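Local coordinates for aerobactin synthase IucA (Klebsiella pneumoniae subsp. pneumoniae, PDB 5JM8), which is an ATP-dependent NRPS-independent siderophore (NIS) synthetase that probably joins citrate to a hydroxylysine derivative on the way to aerobactin, at residues T33-I41 / A49-F57; Y269-S280 / E343-V354. All coordinates share one frame; numbering follows the deposited sequence.

Overall arrangement
The two contacts illustrate how one backbone pattern, an antiparallel strand pair, is put to different uses by its side chains. Interaction 1 lies peripherally, in a five-stranded antiparallel sheet, and joins consecutive strands as a hairpin. Interaction 2 is a buried pairing of segments 63 residues apart, within the IucA/IucC family region, and two of its residues reach the ATP phosphates. The centres of interactions 1 and 2 are about 46 Å apart, on opposite sides of the chain's centre, and the contacts share no element. In 33-41/49-57 an imidazole-amide hydrogen bond and aliphatic packing dominate; in 269-280/343-354 two cationic side chains meet a polyanion on one face while aromatic and aliphatic groups fill the other.

Interaction 1 (T33-I41 / A49-F57); sequences TEYQPTQLI and ALHFRVAYF
A beta hairpin of the outlying five-stranded antiparallel sheet brings Q39, L40 and I41 against R53, F52 and H51. L40 and F52 form the hydrogen-bonded pair, L40 N reaching F52 O at 2.8 Å and F52 N returning a bond of the same length to L40 O. Beyond it, V54 N donates to T38 O (3.3 Å).

The face bearing Q39, I41 and H51 has the more specific chemistry. ND1 of H51 donates a hydrogen bond to OE1 of Q39 (3.1 Å); the oxygen lies in the imidazole plane, yet the Q39 amide is turned 79° to the ring. With CG of Q39 anti to its carbonyl carbon (chi1 -68°) and the chain extended beyond, OE1 can reach that edge. I41 lies alongside H51, its CG1 3.8 Å from the ring centroid in a CH-pi contact over one face. NE2 of Q39 meets CG of R53, whose guanidinium pairs with E66 on the next strand.

On the other face, L40 CB packs on V54 CG2 at 3.7 Å, and helix 82-96 covers F52. Bonded at its edge and covered by I41 on one face, the imidazole is restrained in rotation, and the bond requires a proton on ND1.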
loop_
_atom_site.group_PDB
_atom_site.type_symbol
_atom_site.label_atom_id
_atom_site.label_comp_id
_atom_site.label_asym_id
_atom_site.label_seq_id
_atom_site.Cartn_x
_atom_site.Cartn_y
_atom_site.Cartn_z
ATOM N N THR A 33 -23.628 -14.305 -48.440
ATOM C CA THR A 33 -24.834 -15.000 -48.871
ATOM C C THR A 33 -26.075 -14.127 -48.704
ATOM O O THR A 33 -26.227 -13.429 -47.702
ATOM C CB THR A 33 -25.031 -16.301 -48.084
ATOM O OG1 THR A 33 -25.154 -16.005 -46.687
ATOM C CG2 THR A 33 -23.849 -17.230 -48.302
ATOM N N GLU A 34 -26.953 -14.162 -49.701
ATOM C CA GLU A 34 -28.177 -13.373 -49.668
ATOM C C GLU A 34 -29.153 -13.937 -48.646
ATOM O O GLU A 34 -30.121 -13.282 -48.267
ATOM C CB GLU A 34 -28.828 -13.331 -51.051
ATOM N N TYR A 35 -28.889 -15.161 -48.203
ATOM C CA TYR A 35 -29.740 -15.816 -47.220
ATOM C C TYR A 35 -29.073 -15.844 -45.851
ATOM O O TYR A 35 -27.872 -15.607 -45.728
ATOM C CB TYR A 35 -30.088 -17.237 -47.671
ATOM C CG TYR A 35 -28.907 -18.184 -47.705
ATOM C CD1 TYR A 35 -28.472 -18.825 -46.555
ATOM C CD2 TYR A 35 -28.234 -18.440 -48.891
ATOM C CE1 TYR A 35 -27.396 -19.691 -46.582
ATOM C CE2 TYR A 35 -27.157 -19.303 -48.929
ATOM C CZ TYR A 35 -26.743 -19.927 -47.772
ATOM O OH TYR A 35 -25.671 -20.789 -47.808
ATOM N N GLN A 36 -29.862 -16.135 -44.822
ATOM C CA GLN A 36 -29.357 -16.201 -43.460
ATOM C C GLN A 36 -29.674 -17.572 -42.848
ATOM O O GLN A 36 -30.566 -18.251 -43.351
ATOM C CB GLN A 36 -29.962 -15.086 -42.606
ATOM N N PRO A 37 -28.951 -18.030 -41.739
ATOM C CA PRO A 37 -27.904 -17.129 -41.213
ATOM C C PRO A 37 -26.840 -16.789 -42.250
ATOM O O PRO A 37 -26.390 -17.658 -42.994
ATOM C CB PRO A 37 -27.280 -17.921 -40.054
ATOM C CG PRO A 37 -27.537 -19.343 -40.376
ATOM C CD PRO A 37 -28.942 -19.289 -40.865
ATOM N N THR A 38 -26.451 -15.520 -42.288
ATOM C CA THR A 38 -25.449 -15.040 -43.229
ATOM C C THR A 38 -24.128 -15.787 -43.103
ATOM O O THR A 38 -23.679 -16.098 -42.001
ATOM C CB THR A 38 -25.172 -13.540 -43.029
ATOM O OG1 THR A 38 -26.385 -12.798 -43.195
ATOM C CG2 THR A 38 -24.140 -13.051 -44.029
ATOM N N GLN A 39 -23.509 -16.065 -44.243
ATOM C CA GLN A 39 -22.227 -16.758 -44.276
ATOM C C GLN A 39 -21.263 -16.034 -45.204
ATOM O O GLN A 39 -21.664 -15.516 -46.247
ATOM C CB GLN A 39 -22.401 -18.210 -44.731
ATOM C CG GLN A 39 -23.157 -19.089 -43.745
ATOM C CD GLN A 39 -23.192 -20.542 -44.177
ATOM O OE1 GLN A 39 -22.908 -20.863 -45.330
ATOM N NE2 GLN A 39 -23.537 -21.429 -43.249
ATOM N N LEU A 40 -19.992 -15.994 -44.817
ATOM C CA LEU A 40 -18.954 -15.405 -45.653
ATOM C C LEU A 40 -18.261 -16.505 -46.448
ATOM O O LEU A 40 -17.870 -17.534 -45.893
ATOM C CB LEU A 40 -17.946 -14.630 -44.804
ATOM C CG LEU A 40 -16.928 -13.806 -45.596
ATOM C CD1 LEU A 40 -16.660 -12.478 -44.902
ATOM C CD2 LEU A 40 -15.635 -14.584 -45.783
ATOM N N ILE A 41 -18.112 -16.276 -47.749
ATOM C CA ILE A 41 -17.601 -17.292 -48.655
ATOM C C ILE A 41 -16.252 -16.890 -49.243
ATOM O O ILE A 41 -16.084 -15.773 -49.734
ATOM C CB ILE A 41 -18.606 -17.565 -49.797
ATOM C CG1 ILE A 41 -19.915 -18.107 -49.218
ATOM C CG2 ILE A 41 -18.029 -18.556 -50.808
ATOM C CD1 ILE A 41 -21.066 -18.132 -50.199
ATOM N N ALA A 49 -15.645 -24.078 -52.307
ATOM C CA ALA A 49 -15.507 -22.857 -51.523
ATOM C C ALA A 49 -15.628 -23.134 -50.028
ATOM O O ALA A 49 -16.168 -24.162 -49.620
ATOM C CB ALA A 49 -16.551 -21.844 -51.952
ATOM N N LEU A 50 -15.122 -22.203 -49.222
ATOM C CA LEU A 50 -15.214 -22.291 -47.768
ATOM C C LEU A 50 -16.319 -21.376 -47.263
ATOM O O LEU A 50 -16.349 -20.195 -47.596
ATOM C CB LEU A 50 -13.880 -21.919 -47.121
ATOM C CG LEU A 50 -12.736 -22.909 -47.358
ATOM C CD1 LEU A 50 -11.401 -22.304 -46.954
ATOM C CD2 LEU A 50 -12.981 -24.214 -46.607
ATOM N N HIS A 51 -17.218 -21.933 -46.458
ATOM C CA HIS A 51 -18.342 -21.181 -45.907
ATOM C C HIS A 51 -18.200 -20.929 -44.408
ATOM O O HIS A 51 -18.253 -21.863 -43.609
ATOM C CB HIS A 51 -19.646 -21.928 -46.171
ATOM C CG HIS A 51 -20.093 -21.884 -47.599
ATOM N ND1 HIS A 51 -21.355 -21.475 -47.960
ATOM C CD2 HIS A 51 -19.448 -22.188 -48.752
ATOM C CE1 HIS A 51 -21.476 -21.532 -49.274
ATOM N NE2 HIS A 51 -20.334 -21.960 -49.780
ATOM N N PHE A 52 -18.039 -19.661 -44.040
ATOM C CA PHE A 52 -17.880 -19.264 -42.642
ATOM C C PHE A 52 -19.148 -18.626 -42.084
ATOM O O PHE A 52 -19.602 -17.594 -42.578
ATOM C CB PHE A 52 -16.713 -18.282 -42.497
ATOM C CG PHE A 52 -15.380 -18.861 -42.882
ATOM C CD1 PHE A 52 -14.647 -19.604 -41.973
ATOM C CD2 PHE A 52 -14.862 -18.661 -44.149
ATOM C CE1 PHE A 52 -13.419 -20.136 -42.322
ATOM C CE2 PHE A 52 -13.634 -19.193 -44.502
ATOM C CZ PHE A 52 -12.913 -19.930 -43.588
ATOM N N ARG A 53 -19.709 -19.236 -41.044
ATOM C CA ARG A 53 -20.849 -18.655 -40.346
ATOM C C ARG A 53 -20.418 -17.359 -39.675
ATOM O O ARG A 53 -19.474 -17.348 -38.887
ATOM C CB ARG A 53 -21.410 -19.630 -39.309
ATOM C CG ARG A 53 -21.929 -20.931 -39.889
ATOM C CD ARG A 53 -22.364 -21.887 -38.791
ATOM N NE ARG A 53 -23.467 -21.344 -38.002
ATOM C CZ ARG A 53 -23.964 -21.917 -36.909
ATOM N NH1 ARG A 53 -23.457 -23.058 -36.461
ATOM N NH2 ARG A 53 -24.969 -21.343 -36.262
ATOM N N VAL A 54 -21.108 -16.269 -39.997
ATOM C CA VAL A 54 -20.759 -14.952 -39.473
ATOM C C VAL A 54 -21.620 -14.579 -38.267
ATOM O O VAL A 54 -22.835 -14.417 -38.385
ATOM C CB VAL A 54 -20.914 -13.870 -40.555
ATOM C CG1 VAL A 54 -20.517 -12.507 -40.011
ATOM C CG2 VAL A 54 -20.074 -14.216 -41.778
ATOM N N ALA A 55 -20.975 -14.440 -37.112
ATOM C CA ALA A 55 -21.655 -14.018 -35.892
ATOM C C ALA A 55 -21.704 -12.494 -35.808
ATOM O O ALA A 55 -22.696 -11.922 -35.352
ATOM C CB ALA A 55 -20.961 -14.595 -34.669
ATOM N N TYR A 56 -20.626 -11.849 -36.246
ATOM C CA TYR A 56 -20.575 -10.393 -36.328
ATOM C C TYR A 56 -19.849 -9.933 -37.583
ATOM O O TYR A 56 -18.687 -10.277 -37.799
ATOM C CB TYR A 56 -19.889 -9.807 -35.095
ATOM C CG TYR A 56 -19.725 -8.304 -35.151
ATOM C CD1 TYR A 56 -20.816 -7.462 -34.991
ATOM C CD2 TYR A 56 -18.477 -7.727 -35.358
ATOM C CE1 TYR A 56 -20.672 -6.089 -35.040
ATOM C CE2 TYR A 56 -18.325 -6.352 -35.406
ATOM C CZ TYR A 56 -19.424 -5.540 -35.246
ATOM O OH TYR A 56 -19.281 -4.175 -35.297
ATOM N N PHE A 57 -20.545 -9.152 -38.405
ATOM C CA PHE A 57 -19.948 -8.565 -39.596
ATOM C C PHE A 57 -19.513 -7.132 -39.313
ATOM O O PHE A 57 -20.302 -6.314 -38.842
ATOM C CB PHE A 57 -20.925 -8.597 -40.769
ATOM C CG PHE A 57 -20.343 -8.070 -42.047
ATOM C CD1 PHE A 57 -19.589 -8.890 -42.870
ATOM C CD2 PHE A 57 -20.537 -6.751 -42.419
ATOM C CE1 PHE A 57 -19.044 -8.405 -44.044
ATOM C CE2 PHE A 57 -19.996 -6.262 -43.594
ATOM C CZ PHE A 57 -19.248 -7.091 -44.407
#

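Interaction 2 (Y269-S280 / E343-V354); sequences YCATSRDMIKFS and ESLFALRENLLV. With ATP (adenosine-5'-triphosphate), chain I.
Strands 275-279 and 345-350 pair in an antiparallel sheet within the IucA/IucC family region, K278 and R349 projecting from one face toward ATP. Paired backbone bonds join M276 to R349 and K278 to A347, and S280 N adds another to L345 O.

Packing is tight on the opposite face. CD1 of I277 sits over the F346 ring, offset toward its rim, 3.4 Å from CD1 of F346. F279 runs beside F346, its CD1 touching CB of F346 at 3.5 Å, with the rings oblique at 68°; F224 meets F346 from outside the pair.

On the ATP side, K278 is extended, CG anti to the backbone N (chi1 177°), and NZ donates to O2B of ATP at 2.6 Å; its still shorter approach to O3G is doubtful in length. R349 bends at chi3 so that NH2 reaches O3G of ATP at 2.9 Å while NH1 donates a longer bond to O1G (3.3 Å). The shared phosphate would offset the proximity of the two cations; D447 also pairs with K278, and E327 with R349.

The looser, solvent-side part is at the turns 270-273 and 351-354, where A271 and V354 are partly exposed and two waters bond A271 O, reaching L353 O and V354 O only weakly. One also bonds Y269 OH and ND2 of buried N351. That same ND2, nearly in line with the carbonyl, donates to S273 O at 2.7 Å.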
loop_
_atom_site.group_PDB
_atom_site.type_symbol
_atom_site.label_atom_id
_atom_site.label_comp_id
_atom_site.label_asym_id
_atom_site.label_seq_id
_atom_site.Cartn_x
_atom_site.Cartn_y
_atom_site.Cartn_z
ATOM N N TYR A 269 9.681 -4.073 -18.343
ATOM C CA TYR A 269 9.168 -3.121 -17.363
ATOM C C TYR A 269 9.478 -3.567 -15.935
ATOM O O TYR A 269 9.310 -4.734 -15.586
ATOM C CB TYR A 269 7.658 -2.942 -17.549
ATOM C CG TYR A 269 6.960 -2.218 -16.416
ATOM C CD1 TYR A 269 7.164 -0.862 -16.198
ATOM C CD2 TYR A 269 6.083 -2.892 -15.576
ATOM C CE1 TYR A 269 6.520 -0.198 -15.167
ATOM C CE2 TYR A 269 5.434 -2.237 -14.543
ATOM C CZ TYR A 269 5.654 -0.893 -14.343
ATOM O OH TYR A 269 5.005 -0.248 -13.314
ATOM N N CYS A 270 9.954 -2.624 -15.124
ATOM C CA CYS A 270 10.160 -2.839 -13.696
ATOM C C CYS A 270 9.558 -1.660 -12.936
ATOM O O CYS A 270 10.008 -0.525 -13.082
ATOM C CB CYS A 270 11.649 -3.000 -13.375
ATOM S SG CYS A 270 12.026 -3.279 -11.627
ATOM N N ALA A 271 8.539 -1.941 -12.130
ATOM C CA ALA A 271 7.726 -0.902 -11.500
ATOM C C ALA A 271 8.548 0.058 -10.642
ATOM O O ALA A 271 8.181 1.223 -10.481
ATOM C CB ALA A 271 6.627 -1.542 -10.656
ATOM N N THR A 272 9.656 -0.438 -10.102
ATOM C CA THR A 272 10.501 0.350 -9.211
ATOM C C THR A 272 11.662 1.012 -9.949
ATOM O O THR A 272 12.422 1.781 -9.358
ATOM C CB THR A 272 11.069 -0.522 -8.079
ATOM O OG1 THR A 272 11.817 -1.607 -8.640
ATOM C CG2 THR A 272 9.944 -1.081 -7.223
ATOM N N SER A 273 11.798 0.710 -11.237
ATOM C CA SER A 273 12.875 1.271 -12.042
ATOM C C SER A 273 12.460 2.580 -12.699
ATOM O O SER A 273 11.414 2.665 -13.345
ATOM C CB SER A 273 13.316 0.280 -13.116
ATOM O OG SER A 273 14.254 0.876 -13.996
ATOM N N ARG A 274 13.301 3.593 -12.532
ATOM C CA ARG A 274 13.085 4.893 -13.144
ATOM C C ARG A 274 13.111 4.780 -14.664
ATOM O O ARG A 274 12.558 5.622 -15.372
ATOM C CB ARG A 274 14.151 5.873 -12.660
ATOM C CG ARG A 274 13.930 7.314 -13.069
ATOM C CD ARG A 274 14.882 8.229 -12.314
ATOM N NE ARG A 274 14.683 8.158 -10.868
ATOM C CZ ARG A 274 13.768 8.857 -10.203
ATOM N NH1 ARG A 274 12.955 9.688 -10.847
ATOM N NH2 ARG A 274 13.664 8.724 -8.887
ATOM N N ASP A 275 13.757 3.723 -15.152
ATOM C CA ASP A 275 13.894 3.485 -16.584
ATOM C C ASP A 275 13.345 2.124 -16.995
ATOM O O ASP A 275 13.501 1.135 -16.278
ATOM C CB ASP A 275 15.365 3.577 -16.999
ATOM C CG ASP A 275 15.908 4.986 -16.918
ATOM O OD1 ASP A 275 15.168 5.933 -17.256
ATOM O OD2 ASP A 275 17.078 5.146 -16.516
ATOM N N MET A 276 12.692 2.092 -18.152
ATOM C CA MET A 276 12.429 0.842 -18.847
ATOM C C MET A 276 13.635 0.563 -19.733
ATOM O O MET A 276 14.455 1.454 -19.968
ATOM C CB MET A 276 11.152 0.922 -19.683
ATOM C CG MET A 276 9.887 1.158 -18.884
ATOM S SD MET A 276 8.428 0.999 -19.922
ATOM C CE MET A 276 7.159 1.670 -18.850
ATOM N N ILE A 277 13.747 -0.665 -20.228
ATOM C CA ILE A 277 14.849 -1.014 -21.110
ATOM C C ILE A 277 14.345 -1.802 -22.320
ATOM O O ILE A 277 13.530 -2.716 -22.192
ATOM C CB ILE A 277 15.935 -1.803 -20.345
ATOM C CG1 ILE A 277 17.181 -1.985 -21.214
ATOM C CG2 ILE A 277 15.389 -3.137 -19.851
ATOM C CD1 ILE A 277 18.438 -2.241 -20.414
ATOM N N LYS A 278 14.822 -1.402 -23.495
ATOM C CA LYS A 278 14.425 -2.005 -24.762
ATOM C C LYS A 278 15.639 -2.619 -25.447
ATOM O O LYS A 278 16.478 -1.905 -25.992
ATOM C CB LYS A 278 13.775 -0.956 -25.664
ATOM C CG LYS A 278 13.378 -1.459 -27.038
ATOM C CD LYS A 278 12.629 -0.382 -27.808
ATOM C CE LYS A 278 12.267 -0.835 -29.209
ATOM N NZ LYS A 278 11.436 0.175 -29.915
ATOM N N PHE A 279 15.720 -3.947 -25.417
ATOM C CA PHE A 279 16.904 -4.658 -25.886
ATOM C C PHE A 279 16.869 -4.974 -27.374
ATOM O O PHE A 279 15.803 -5.162 -27.962
ATOM C CB PHE A 279 17.078 -5.972 -25.120
ATOM C CG PHE A 279 17.459 -5.797 -23.679
ATOM C CD1 PHE A 279 18.742 -5.412 -23.327
ATOM C CD2 PHE A 279 16.540 -6.042 -22.674
ATOM C CE1 PHE A 279 19.093 -5.262 -22.002
ATOM C CE2 PHE A 279 16.888 -5.895 -21.347
ATOM C CZ PHE A 279 18.164 -5.506 -21.011
ATOM N N SER A 280 18.056 -5.032 -27.969
ATOM C CA SER A 280 18.231 -5.636 -29.279
ATOM C C SER A 280 18.082 -7.140 -29.097
ATOM O O SER A 280 18.959 -7.785 -28.524
ATOM C CB SER A 280 19.599 -5.280 -29.867
ATOM O OG SER A 280 19.748 -5.796 -31.175
ATOM N N GLU A 343 23.836 -6.540 -31.694
ATOM C CA GLU A 343 23.087 -7.562 -30.977
ATOM C C GLU A 343 23.164 -7.362 -29.461
ATOM O O GLU A 343 22.454 -8.029 -28.709
ATOM C CB GLU A 343 23.601 -8.954 -31.356
ATOM C CG GLU A 343 23.422 -9.295 -32.830
ATOM C CD GLU A 343 23.659 -10.765 -33.128
ATOM O OE1 GLU A 343 24.364 -11.426 -32.337
ATOM O OE2 GLU A 343 23.136 -11.261 -34.150
ATOM N N SER A 344 24.019 -6.439 -29.023
ATOM C CA SER A 344 24.182 -6.138 -27.601
ATOM C C SER A 344 23.465 -4.850 -27.201
ATOM O O SER A 344 23.347 -4.539 -26.015
ATOM C CB SER A 344 25.666 -6.019 -27.249
ATOM O OG SER A 344 26.248 -4.888 -27.872
ATOM N N LEU A 345 22.989 -4.104 -28.193
ATOM C CA LEU A 345 22.380 -2.798 -27.956
ATOM C C LEU A 345 21.132 -2.858 -27.086
ATOM O O LEU A 345 20.375 -3.826 -27.120
ATOM C CB LEU A 345 22.010 -2.136 -29.284
ATOM C CG LEU A 345 23.151 -1.672 -30.187
ATOM C CD1 LEU A 345 22.598 -1.267 -31.543
ATOM C CD2 LEU A 345 23.915 -0.522 -29.559
ATOM N N PHE A 346 20.943 -1.805 -26.300
ATOM C CA PHE A 346 19.668 -1.541 -25.651
ATOM C C PHE A 346 19.470 -0.038 -25.570
ATOM O O PHE A 346 20.430 0.727 -25.685
ATOM C CB PHE A 346 19.606 -2.166 -24.255
ATOM C CG PHE A 346 20.580 -1.576 -23.275
ATOM C CD1 PHE A 346 20.306 -0.379 -22.633
ATOM C CD2 PHE A 346 21.765 -2.229 -22.982
ATOM C CE1 PHE A 346 21.202 0.162 -21.732
ATOM C CE2 PHE A 346 22.663 -1.694 -22.079
ATOM C CZ PHE A 346 22.379 -0.498 -21.451
ATOM N N ALA A 347 18.226 0.378 -25.374
ATOM C CA ALA A 347 17.911 1.780 -25.154
ATOM C C ALA A 347 17.134 1.919 -23.857
ATOM O O ALA A 347 16.380 1.024 -23.475
ATOM C CB ALA A 347 17.124 2.338 -26.318
ATOM N N LEU A 348 17.328 3.043 -23.177
ATOM C CA LEU A 348 16.656 3.297 -21.911
ATOM C C LEU A 348 15.482 4.244 -22.103
ATOM O O LEU A 348 15.638 5.348 -22.624
ATOM C CB LEU A 348 17.637 3.875 -20.893
ATOM C CG LEU A 348 18.762 2.936 -20.453
ATOM C CD1 LEU A 348 19.750 3.689 -19.584
ATOM C CD2 LEU A 348 18.217 1.719 -19.715
ATOM N N ARG A 349 14.310 3.796 -21.666
ATOM C CA ARG A 349 13.064 4.525 -21.857
ATOM C C ARG A 349 12.547 5.056 -20.522
ATOM O O ARG A 349 12.547 4.339 -19.520
ATOM C CB ARG A 349 12.030 3.610 -22.522
ATOM C CG ARG A 349 10.621 4.165 -22.608
ATOM C CD ARG A 349 9.699 3.167 -23.285
ATOM N NE ARG A 349 10.081 2.938 -24.676
ATOM C CZ ARG A 349 9.826 1.826 -25.357
ATOM N NH1 ARG A 349 9.190 0.812 -24.782
ATOM N NH2 ARG A 349 10.219 1.722 -26.618
ATOM N N GLU A 350 12.118 6.315 -20.511
ATOM C CA GLU A 350 11.582 6.938 -19.302
ATOM C C GLU A 350 10.376 6.183 -18.767
ATOM O O GLU A 350 9.408 5.960 -19.493
ATOM C CB GLU A 350 11.183 8.388 -19.571
ATOM C CG GLU A 350 12.346 9.347 -19.692
ATOM C CD GLU A 350 11.894 10.781 -19.905
ATOM O OE1 GLU A 350 10.724 10.984 -20.295
ATOM O OE2 GLU A 350 12.706 11.702 -19.676
ATOM N N ASN A 351 10.439 5.792 -17.498
ATOM C CA ASN A 351 9.300 5.168 -16.842
ATOM C C ASN A 351 8.460 6.213 -16.123
ATOM O O ASN A 351 8.607 6.431 -14.921
ATOM C CB ASN A 351 9.755 4.095 -15.858
ATOM C CG ASN A 351 8.588 3.358 -15.230
ATOM O OD1 ASN A 351 7.480 3.360 -15.766
ATOM N ND2 ASN A 351 8.830 2.728 -14.086
ATOM N N LEU A 352 7.567 6.850 -16.870
ATOM C CA LEU A 352 6.741 7.924 -16.333
ATOM C C LEU A 352 5.641 7.393 -15.408
ATOM O O LEU A 352 4.808 8.159 -14.920
ATOM C CB LEU A 352 6.128 8.728 -17.482
ATOM C CG LEU A 352 7.130 9.291 -18.498
ATOM C CD1 LEU A 352 6.418 9.882 -19.704
ATOM C CD2 LEU A 352 8.022 10.336 -17.857
ATOM N N LEU A 353 5.651 6.084 -15.168
ATOM C CA LEU A 353 4.706 5.443 -14.258
ATOM C C LEU A 353 5.374 4.984 -12.965
ATOM O O LEU A 353 4.750 4.302 -12.148
ATOM C CB LEU A 353 4.048 4.245 -14.945
ATOM C CG LEU A 353 3.206 4.569 -16.176
ATOM C CD1 LEU A 353 2.802 3.290 -16.873
ATOM C CD2 LEU A 353 1.983 5.376 -15.786
ATOM N N VAL A 354 6.637 5.358 -12.779
ATOM C CA VAL A 354 7.402 4.913 -11.617
ATOM C C VAL A 354 6.782 5.436 -10.326
ATOM O O VAL A 354 6.837 4.777 -9.288
ATOM C CB VAL A 354 8.886 5.366 -11.699
ATOM C CG1 VAL A 354 8.993 6.889 -11.686
ATOM C CG2 VAL A 354 9.706 4.752 -10.563
HETATM P PG ATP I . 8.326 -1.010 -28.156
HETATM O O1G ATP I . 8.802 -1.687 -26.896
HETATM O O2G ATP I . 6.951 -0.398 -28.029
HETATM O O3G ATP I . 9.340 -0.077 -28.772
HETATM P PB ATP I . 8.561 -2.302 -30.750
HETATM O O1B ATP I . 8.934 -3.734 -31.044
HETATM O O2B ATP I . 9.543 -1.196 -31.066
HETATM O O3B ATP I . 8.086 -2.222 -29.203
HETATM P PA ATP I . 6.822 -2.281 -33.025
HETATM O O1A ATP I . 8.115 -2.304 -33.800
HETATM O O2A ATP I . 5.723 -1.330 -33.431
HETATM O O3A ATP I . 7.157 -1.983 -31.478
HETATM O "O5'" ATP I . 6.180 -3.752 -32.968
HETATM C "C5'" ATP I . 4.962 -3.918 -32.250
HETATM C "C4'" ATP I . 4.852 -5.304 -31.632
HETATM O "O4'" ATP I . 3.581 -5.403 -30.988
HETATM C "C3'" ATP I . 4.935 -6.428 -32.654
HETATM O "O3'" ATP I . 5.892 -7.403 -32.219
HETATM C "C2'" ATP I . 3.540 -7.021 -32.726
HETATM O "O2'" ATP I . 3.569 -8.447 -32.761
HETATM C "C1'" ATP I . 2.851 -6.537 -31.461
HETATM N N9 ATP I . 1.447 -6.144 -31.714
HETATM C C8 ATP I . 0.388 -6.703 -31.107
HETATM N N7 ATP I . -0.767 -6.139 -31.539
HETATM C C5 ATP I . -0.442 -5.197 -32.442
HETATM C C6 ATP I . -1.186 -4.232 -33.276
HETATM N N6 ATP I . -2.537 -4.189 -33.205
HETATM N N1 ATP I . -0.472 -3.420 -34.090
HETATM C C2 ATP I . 0.873 -3.473 -34.151
HETATM N N3 ATP I . 1.606 -4.328 -33.417
HETATM C C4 ATP I . 1.020 -5.202 -32.558
HETATM O O HOH W 1 6.221 1.879 -12.437
HETATM O O HOH W 2 7.289 1.661 -7.877
#